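Local coordinates for protein putative anti-sigma factor antagonist TM_1081 (Thermotoga maritima, PDB 3F43) that may act, when phosphorylated, as an anti-anti-sigma factor that counteracts an anti-sigma factor and so releases a sigma factor from inhibition, at residues F14-V19 / K40-D45; V74-S79 / G85-V90. All blocks are in the same frame, centred on the assembly; numbering follows the deposited sequence.

How the contacts relate
Both contacts seat a helix against the one mixed sheet of this STAS domain, at different places. Contact 1 joins the edge strand 16-19 and the residues leading into it to helix 36-48, and is partly buried. Contact 2 lies deeper, between helix 67-83 and the inner strand 86-90. Neither has a hydrogen bond across it. In contact 1 two aromatic rings meet a third, that of W42, whereas in contact 2 aliphatic groups of the helix press on a single phenylalanine. Their centres are about 13 Å apart, and the two helices touch: F44 packs on N75 and S79, and V43 on I76.

Contact 1. Residues F14-V19 / K40-D45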
ATOM      1  N   PHE A  14      15.163 -14.522  -3.163  1.00 25.75           N
ATOM      2  CA  PHE A  14      15.689 -13.338  -2.468  1.00 23.16           C
ATOM      3  C   PHE A  14      16.462 -13.827  -1.223  1.00 24.05           C
ATOM      4  O   PHE A  14      16.235 -14.947  -0.731  1.00 22.23           O
ATOM      5  CB  PHE A  14      14.564 -12.379  -2.022  1.00 24.76           C
ATOM      6  CG  PHE A  14      13.681 -11.869  -3.147  1.00 25.69           C
ATOM      7  CD1 PHE A  14      12.543 -12.595  -3.589  1.00 26.16           C
ATOM      8  CD2 PHE A  14      13.945 -10.644  -3.751  1.00 30.81           C
ATOM      9  CE1 PHE A  14      11.691 -12.087  -4.664  1.00 20.81           C
ATOM     10  CE2 PHE A  14      13.122 -10.180  -4.802  1.00 30.26           C
ATOM     11  CZ  PHE A  14      11.988 -10.934  -5.238  1.00 29.86           C
ATOM     12  N   PRO A  15      17.401 -13.016  -0.729  1.00 23.31           N
ATOM     13  CA  PRO A  15      18.216 -13.461   0.430  1.00 23.22           C
ATOM     14  C   PRO A  15      17.453 -13.518   1.744  1.00 21.61           C
ATOM     15  O   PRO A  15      16.701 -12.608   2.079  1.00 22.21           O
ATOM     16  CB  PRO A  15      19.334 -12.444   0.487  1.00 22.48           C
ATOM     17  CG  PRO A  15      19.240 -11.679  -0.835  1.00 22.87           C
ATOM     18  CD  PRO A  15      17.838 -11.702  -1.228  1.00 24.37           C
ATOM     19  N   TYR A  16      17.598 -14.628   2.448  1.00 22.20           N
ATOM     20  CA  TYR A  16      17.002 -14.788   3.777  1.00 19.91           C
ATOM     21  C   TYR A  16      17.751 -15.808   4.597  1.00 21.81           C
ATOM     22  O   TYR A  16      18.525 -16.631   4.053  1.00 20.45           O
ATOM     23  CB  TYR A  16      15.503 -15.179   3.702  1.00 20.96           C
ATOM     24  CG  TYR A  16      15.265 -16.613   3.325  1.00 20.69           C
ATOM     25  CD1 TYR A  16      15.247 -16.993   2.002  1.00 24.03           C
ATOM     26  CD2 TYR A  16      15.093 -17.602   4.306  1.00 22.25           C
ATOM     27  CE1 TYR A  16      15.023 -18.312   1.654  1.00 23.61           C
ATOM     28  CE2 TYR A  16      14.888 -18.912   3.974  1.00 22.93           C
ATOM     29  CZ  TYR A  16      14.854 -19.267   2.647  1.00 22.49           C
ATOM     30  OH  TYR A  16      14.654 -20.579   2.296  1.00 27.63           O
ATOM     31  N   LYS A  17      17.485 -15.775   5.900  1.00 21.07           N
ATOM     32  CA  LYS A  17      17.854 -16.874   6.765  1.00 22.71           C
ATOM     33  C   LYS A  17      16.779 -17.077   7.821  1.00 21.62           C
ATOM     34  O   LYS A  17      16.061 -16.162   8.132  1.00 22.17           O
ATOM     35  CB  LYS A  17      19.227 -16.652   7.420  1.00 26.57           C
ATOM     36  CG  LYS A  17      19.288 -15.616   8.474  1.00 26.44           C
ATOM     37  CD  LYS A  17      20.612 -15.662   9.265  1.00 32.98           C
ATOM     38  CE  LYS A  17      21.817 -15.384   8.408  1.00 28.94           C
ATOM     39  NZ  LYS A  17      23.034 -15.143   9.243  1.00 23.70           N
ATOM     40  N   ILE A  18      16.673 -18.299   8.328  1.00 22.56           N
ATOM     41  CA  ILE A  18      15.762 -18.613   9.439  1.00 22.70           C
ATOM     42  C   ILE A  18      16.576 -18.861  10.686  1.00 24.48           C
ATOM     43  O   ILE A  18      17.455 -19.728  10.686  1.00 24.53           O
ATOM     44  CB  ILE A  18      14.879 -19.813   9.131  1.00 23.76           C
ATOM     45  CG1 ILE A  18      14.077 -19.520   7.857  1.00 25.48           C
ATOM     46  CG2 ILE A  18      13.973 -20.138  10.355  1.00 24.31           C
ATOM     47  CD1 ILE A  18      13.112 -20.559   7.433  1.00 28.64           C
ATOM     48  N   VAL A  19      16.349 -18.042  11.713  1.00 24.54           N
ATOM     49  CA  VAL A  19      17.051 -18.173  12.994  1.00 25.15           C
ATOM     50  C   VAL A  19      15.994 -18.323  14.087  1.00 26.74           C
ATOM     51  O   VAL A  19      15.197 -17.418  14.273  1.00 25.11           O
ATOM     52  CB  VAL A  19      17.909 -16.918  13.333  1.00 26.45           C
ATOM     53  CG1 VAL A  19      18.624 -17.107  14.676  1.00 24.46           C
ATOM     54  CG2 VAL A  19      18.911 -16.592  12.184  1.00 25.00           C
ATOM     55  N   LYS A  40       6.260 -10.084  -2.854  1.00 22.40           N
ATOM     56  CA  LYS A  40       5.079 -10.404  -2.043  1.00 21.58           C
ATOM     57  C   LYS A  40       4.680 -11.882  -2.215  1.00 22.05           C
ATOM     58  O   LYS A  40       4.502 -12.608  -1.227  1.00 21.70           O
ATOM     59  CB  LYS A  40       3.926  -9.493  -2.472  1.00 25.47           C
ATOM     60  CG  LYS A  40       2.662  -9.643  -1.613  1.00 25.73           C
ATOM     61  CD  LYS A  40       1.725 -10.684  -2.185  1.00 29.89           C
ATOM     62  CE  LYS A  40       0.337 -10.552  -1.603  1.00 33.66           C
ATOM     63  NZ  LYS A  40      -0.494 -11.646  -2.162  1.00 34.69           N
ATOM     64  N   LYS A  41       4.557 -12.313  -3.462  1.00 21.14           N
ATOM     65  CA  LYS A  41       4.161 -13.692  -3.759  1.00 20.25           C
ATOM     66  C   LYS A  41       5.148 -14.670  -3.162  1.00 22.33           C
ATOM     67  O   LYS A  41       4.758 -15.642  -2.568  1.00 22.04           O
ATOM     68  CB  LYS A  41       4.001 -13.904  -5.251  1.00 23.13           C
ATOM     69  CG  LYS A  41       3.493 -15.272  -5.601  1.00 25.08           C
ATOM     70  CD  LYS A  41       3.109 -15.364  -7.066  1.00 24.79           C
ATOM     71  CE  LYS A  41       3.063 -16.819  -7.544  1.00 28.18           C
ATOM     72  NZ  LYS A  41       2.330 -17.738  -6.608  1.00 35.18           N
ATOM     73  N   TRP A  42       6.423 -14.337  -3.251  1.00 20.23           N
ATOM     74  CA  TRP A  42       7.488 -15.165  -2.679  1.00 20.87           C
ATOM     75  C   TRP A  42       7.400 -15.261  -1.141  1.00 20.37           C
ATOM     76  O   TRP A  42       7.421 -16.395  -0.593  1.00 21.81           O
ATOM     77  CB  TRP A  42       8.849 -14.657  -3.147  1.00 22.22           C
ATOM     78  CG  TRP A  42      10.042 -15.368  -2.551  1.00 20.27           C
ATOM     79  CD1 TRP A  42      10.529 -16.598  -2.902  1.00 24.51           C
ATOM     80  CD2 TRP A  42      10.859 -14.896  -1.493  1.00 22.42           C
ATOM     81  NE1 TRP A  42      11.621 -16.912  -2.136  1.00 25.81           N
ATOM     82  CE2 TRP A  42      11.865 -15.882  -1.274  1.00 22.71           C
ATOM     83  CE3 TRP A  42      10.895 -13.717  -0.747  1.00 25.49           C
ATOM     84  CZ2 TRP A  42      12.849 -15.735  -0.306  1.00 24.81           C
ATOM     85  CZ3 TRP A  42      11.877 -13.575   0.215  1.00 27.39           C
ATOM     86  CH2 TRP A  42      12.853 -14.584   0.410  1.00 25.05           C
ATOM     87  N   VAL A  43       7.158 -14.137  -0.471  1.00 19.89           N
ATOM     88  CA  VAL A  43       7.062 -14.165   0.994  1.00 20.44           C
ATOM     89  C   VAL A  43       5.838 -15.004   1.420  1.00 20.13           C
ATOM     90  O   VAL A  43       5.909 -15.827   2.338  1.00 21.72           O
ATOM     91  CB  VAL A  43       7.008 -12.740   1.603  1.00 22.47           C
ATOM     92  CG1 VAL A  43       6.650 -12.812   3.132  1.00 21.62           C
ATOM     93  CG2 VAL A  43       8.344 -11.979   1.324  1.00 20.01           C
ATOM     94  N   PHE A  44       4.717 -14.789   0.752  1.00 21.19           N
ATOM     95  CA  PHE A  44       3.510 -15.596   1.025  1.00 21.19           C
ATOM     96  C   PHE A  44       3.702 -17.061   0.691  1.00 21.57           C
ATOM     97  O   PHE A  44       3.377 -17.953   1.476  1.00 23.89           O
ATOM     98  CB  PHE A  44       2.262 -15.017   0.350  1.00 20.54           C
ATOM     99  CG  PHE A  44       1.659 -13.860   1.109  1.00 21.01           C
ATOM    100  CD1 PHE A  44       2.211 -12.613   1.067  1.00 25.16           C
ATOM    101  CD2 PHE A  44       0.523 -14.044   1.882  1.00 23.74           C
ATOM    102  CE1 PHE A  44       1.643 -11.548   1.797  1.00 24.61           C
ATOM    103  CE2 PHE A  44      -0.022 -12.979   2.596  1.00 22.90           C
ATOM    104  CZ  PHE A  44       0.516 -11.757   2.548  1.00 23.04           C
ATOM    105  N   ASP A  45       4.230 -17.358  -0.489  1.00 19.56           N
ATOM    106  CA  ASP A  45       4.380 -18.756  -0.851  1.00 19.93           C
ATOM    107  C   ASP A  45       5.385 -19.517   0.003  1.00 19.21           C
ATOM    108  O   ASP A  45       5.141 -20.693   0.371  1.00 20.92           O
ATOM    109  CB  ASP A  45       4.776 -18.914  -2.309  1.00 21.62           C
ATOM    110  CG  ASP A  45       3.683 -18.568  -3.288  1.00 23.82           C
ATOM    111  OD1 ASP A  45       2.491 -18.471  -2.940  1.00 25.94           O
ATOM    112  OD2 ASP A  45       4.038 -18.424  -4.468  1.00 26.11           O
TER
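W42 turns its CG away from its own backbone N (chi1 176°), sending the indole off helix 36-48 toward the chain that enters strand 16-19. F14, with CG opposite its carbonyl carbon, brings its CB and ring atom CD1 over one face of that indole. The CB is the better centred of the two: it stands 3.9 Å from the centroid of the six-membered ring, 21° off the normal, a clear CH-pi contact. Off centre, F14 CD1 stands over the CD2-CE3 side of the six-membered ring, 3.5 Å from W42 CE3. The two ring planes are inclined by 54°, neither stacked nor edge-to-face, and the side chains run past each other in opposite directions. Y16 takes a different approach, reaching the indole at its edge, close to the indole plane, with Y16 CD1 3.6 Å from W42 CZ2. Together the three residues form an aromatic cluster between an edge strand of the STAS sheet and the helix packed beside it. F47, from the same helix, enlarges the cluster, meeting both Y16 and W42 edge-to-face, while F39 meets F14 in the same way. W42 is buried, and its NE1 is satisfied by the backbone O of H11, a residue of the expression tag; H12, also from the tag, stacks on Y16. On the helix itself, K41 and D45 form a salt bridge one turn apart, K41 NZ lying 2.8 Å from D45 OD2 on its syn lone pair.

Contact 2. Residues V74-S79 / G85-V90; sequences VNILKS and GFFALV
One face of the F87 ring carries the I76 methyl CG2, which lies 3.7 Å from the ring centroid and only 15° off the normal. This is a CH-pi contact over the face, displaced slightly toward the rim: the nearest ring atom is F87 CZ, 3.6 Å from I76 CG2. L77 meets the same ring obliquely on the CD2 side, more with its backbone than with the end of its side chain. Its CA is 3.8 Å from F87 CD2, and L77 CB is 4.0 Å from that same carbon. The phenyl group thus lies against the helix surface where I76 and L77 follow one another, and both side chains cross it at about a right angle. F87 gets there by holding CG anti to its backbone N (chi1 -174°), which carries the ring from the strand to the helix. In I76 it is likewise the branch opposite the backbone N, CG2, that touches the ring. The contact is wholly apolar, and I76 and F87 are both buried. It joins two elements of a beta-alpha-beta unit in which strand 54-58 leads through helix 67-83 into the parallel strand 86-90. F87 also touches L57 of strand 54-58 and V109, and L77 reaches L105 and I108, while on helix 67-83 V74 packs on S67 and K78 on F68, both of the second subunit.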
ATOM      1  N   VAL A  74       2.262  -3.636   3.944  1.00 22.56           N
ATOM      2  CA  VAL A  74       0.935  -3.664   4.516  1.00 22.66           C
ATOM      3  C   VAL A  74       0.312  -5.045   4.409  1.00 22.13           C
ATOM      4  O   VAL A  74      -0.306  -5.504   5.353  1.00 23.28           O
ATOM      5  CB  VAL A  74       0.045  -2.548   3.916  1.00 22.76           C
ATOM      6  CG1 VAL A  74      -1.455  -2.780   4.238  1.00 25.37           C
ATOM      7  CG2 VAL A  74       0.528  -1.184   4.390  1.00 24.05           C
ATOM      8  N   ASN A  75       0.474  -5.700   3.252  1.00 23.60           N
ATOM      9  CA  ASN A  75      -0.104  -7.025   3.092  1.00 24.47           C
ATOM     10  C   ASN A  75       0.518  -8.029   4.049  1.00 22.88           C
ATOM     11  O   ASN A  75      -0.173  -8.885   4.618  1.00 22.17           O
ATOM     12  CB  ASN A  75       0.061  -7.506   1.659  1.00 26.66           C
ATOM     13  CG  ASN A  75      -0.950  -6.892   0.726  1.00 35.13           C
ATOM     14  OD1 ASN A  75      -2.086  -6.632   1.105  1.00 43.10           O
ATOM     15  ND2 ASN A  75      -0.534  -6.684  -0.511  1.00 41.24           N
ATOM     16  N   ILE A  76       1.826  -7.956   4.226  1.00 22.63           N
ATOM     17  CA  ILE A  76       2.526  -8.821   5.186  1.00 21.08           C
ATOM     18  C   ILE A  76       2.064  -8.556   6.624  1.00 21.25           C
ATOM     19  O   ILE A  76       1.765  -9.487   7.404  1.00 21.20           O
ATOM     20  CB  ILE A  76       4.077  -8.674   5.079  1.00 22.03           C
ATOM     21  CG1 ILE A  76       4.547  -9.163   3.722  1.00 22.80           C
ATOM     22  CG2 ILE A  76       4.820  -9.456   6.192  1.00 22.67           C
ATOM     23  CD1 ILE A  76       5.995  -8.742   3.405  1.00 24.65           C
ATOM     24  N   LEU A  77       1.983  -7.280   6.941  1.00 23.20           N
ATOM     25  CA  LEU A  77       1.531  -6.861   8.247  1.00 22.92           C
ATOM     26  C   LEU A  77       0.128  -7.376   8.558  1.00 21.48           C
ATOM     27  O   LEU A  77      -0.131  -7.883   9.659  1.00 21.19           O
ATOM     28  CB  LEU A  77       1.544  -5.336   8.345  1.00 22.34           C
ATOM     29  CG  LEU A  77       1.033  -4.751   9.649  1.00 27.11           C
ATOM     30  CD1 LEU A  77       1.734  -5.342  10.926  1.00 27.55           C
ATOM     31  CD2 LEU A  77       1.187  -3.255   9.600  1.00 29.54           C
ATOM     32  N   LYS A  78      -0.779  -7.260   7.580  1.00 22.22           N
ATOM     33  CA  LYS A  78      -2.147  -7.743   7.728  1.00 23.33           C
ATOM     34  C   LYS A  78      -2.179  -9.240   7.981  1.00 20.11           C
ATOM     35  O   LYS A  78      -2.874  -9.705   8.865  1.00 21.30           O
ATOM     36  CB  LYS A  78      -2.979  -7.411   6.479  1.00 24.24           C
ATOM     37  CG  LYS A  78      -3.385  -5.959   6.388  1.00 26.02           C
ATOM     38  CD  LYS A  78      -3.913  -5.575   4.967  1.00 27.91           C
ATOM     39  CE  LYS A  78      -5.215  -6.225   4.599  1.00 36.12           C
ATOM     40  NZ  LYS A  78      -5.768  -5.586   3.335  1.00 38.06           N
ATOM     41  N   SER A  79      -1.392  -9.996   7.217  1.00 21.00           N
ATOM     42  CA  SER A  79      -1.378 -11.443   7.383  1.00 22.06           C
ATOM     43  C   SER A  79      -0.875 -11.805   8.773  1.00 20.49           C
ATOM     44  O   SER A  79      -1.464 -12.643   9.480  1.00 20.93           O
ATOM     45  CB  SER A  79      -0.486 -12.092   6.325  1.00 22.64           C
ATOM     46  OG  SER A  79      -0.354 -13.468   6.557  1.00 22.22           O
ATOM     47  N   GLY A  85       1.285 -13.371  14.704  1.00 24.96           N
ATOM     48  CA  GLY A  85       2.729 -13.523  14.660  1.00 24.83           C
ATOM     49  C   GLY A  85       3.446 -12.259  15.079  1.00 23.94           C
ATOM     50  O   GLY A  85       2.924 -11.438  15.846  1.00 26.13           O
ATOM     51  N   PHE A  86       4.662 -12.101  14.567  1.00 23.26           N
ATOM     52  CA  PHE A  86       5.523 -11.006  14.922  1.00 23.67           C
ATOM     53  C   PHE A  86       6.089 -10.446  13.606  1.00 22.39           C
ATOM     54  O   PHE A  86       6.638 -11.187  12.789  1.00 23.85           O
ATOM     55  CB  PHE A  86       6.660 -11.461  15.847  1.00 25.36           C
ATOM     56  CG  PHE A  86       7.563 -10.337  16.274  1.00 28.93           C
ATOM     57  CD1 PHE A  86       8.652  -9.965  15.515  1.00 30.74           C
ATOM     58  CD2 PHE A  86       7.283  -9.606  17.410  1.00 37.09           C
ATOM     59  CE1 PHE A  86       9.446  -8.904  15.896  1.00 29.35           C
ATOM     60  CE2 PHE A  86       8.086  -8.542  17.789  1.00 40.55           C
ATOM     61  CZ  PHE A  86       9.166  -8.189  17.022  1.00 31.24           C
ATOM     62  N   PHE A  87       5.902  -9.156  13.362  1.00 22.65           N
ATOM     63  CA  PHE A  87       6.496  -8.510  12.189  1.00 24.15           C
ATOM     64  C   PHE A  87       7.302  -7.288  12.615  1.00 23.80           C
ATOM     65  O   PHE A  87       6.829  -6.463  13.425  1.00 23.70           O
ATOM     66  CB  PHE A  87       5.398  -8.104  11.190  1.00 23.50           C
ATOM     67  CG  PHE A  87       5.910  -7.568   9.877  1.00 21.71           C
ATOM     68  CD1 PHE A  87       7.015  -8.125   9.223  1.00 22.61           C
ATOM     69  CD2 PHE A  87       5.219  -6.537   9.223  1.00 23.78           C
ATOM     70  CE1 PHE A  87       7.444  -7.605   7.978  1.00 23.82           C
ATOM     71  CE2 PHE A  87       5.619  -6.053   7.978  1.00 27.00           C
ATOM     72  CZ  PHE A  87       6.745  -6.586   7.359  1.00 23.87           C
ATOM     73  N   ALA A  88       8.529  -7.163  12.111  1.00 22.67           N
ATOM     74  CA  ALA A  88       9.298  -5.952  12.334  1.00 20.68           C
ATOM     75  C   ALA A  88      10.058  -5.519  11.118  1.00 21.45           C
ATOM     76  O   ALA A  88      10.499  -6.356  10.338  1.00 22.81           O
ATOM     77  CB  ALA A  88      10.310  -6.111  13.486  1.00 22.88           C
ATOM     78  N   LEU A  89      10.149  -4.194  10.959  1.00 22.77           N
ATOM     79  CA  LEU A  89      11.013  -3.585   9.960  1.00 22.51           C
ATOM     80  C   LEU A  89      12.328  -3.290  10.661  1.00 23.19           C
ATOM     81  O   LEU A  89      12.340  -2.850  11.803  1.00 24.22           O
ATOM     82  CB  LEU A  89      10.401  -2.303   9.383  1.00 23.04           C
ATOM     83  CG  LEU A  89       8.993  -2.456   8.816  1.00 23.25           C
ATOM     84  CD1 LEU A  89       8.452  -1.138   8.264  1.00 25.20           C
ATOM     85  CD2 LEU A  89       8.939  -3.552   7.756  1.00 22.79           C
ATOM     86  N   VAL A  90      13.450  -3.546   9.987  1.00 22.02           N
ATOM     87  CA  VAL A  90      14.773  -3.410  10.581  1.00 22.47           C
ATOM     88  C   VAL A  90      15.670  -2.585   9.684  1.00 21.63           C
ATOM     89  O   VAL A  90      15.732  -2.808   8.461  1.00 22.38           O
ATOM     90  CB  VAL A  90      15.429  -4.800  10.859  1.00 20.56           C
ATOM     91  CG1 VAL A  90      16.714  -4.645  11.633  1.00 19.17           C
ATOM     92  CG2 VAL A  90      14.452  -5.685  11.662  1.00 21.71           C
TER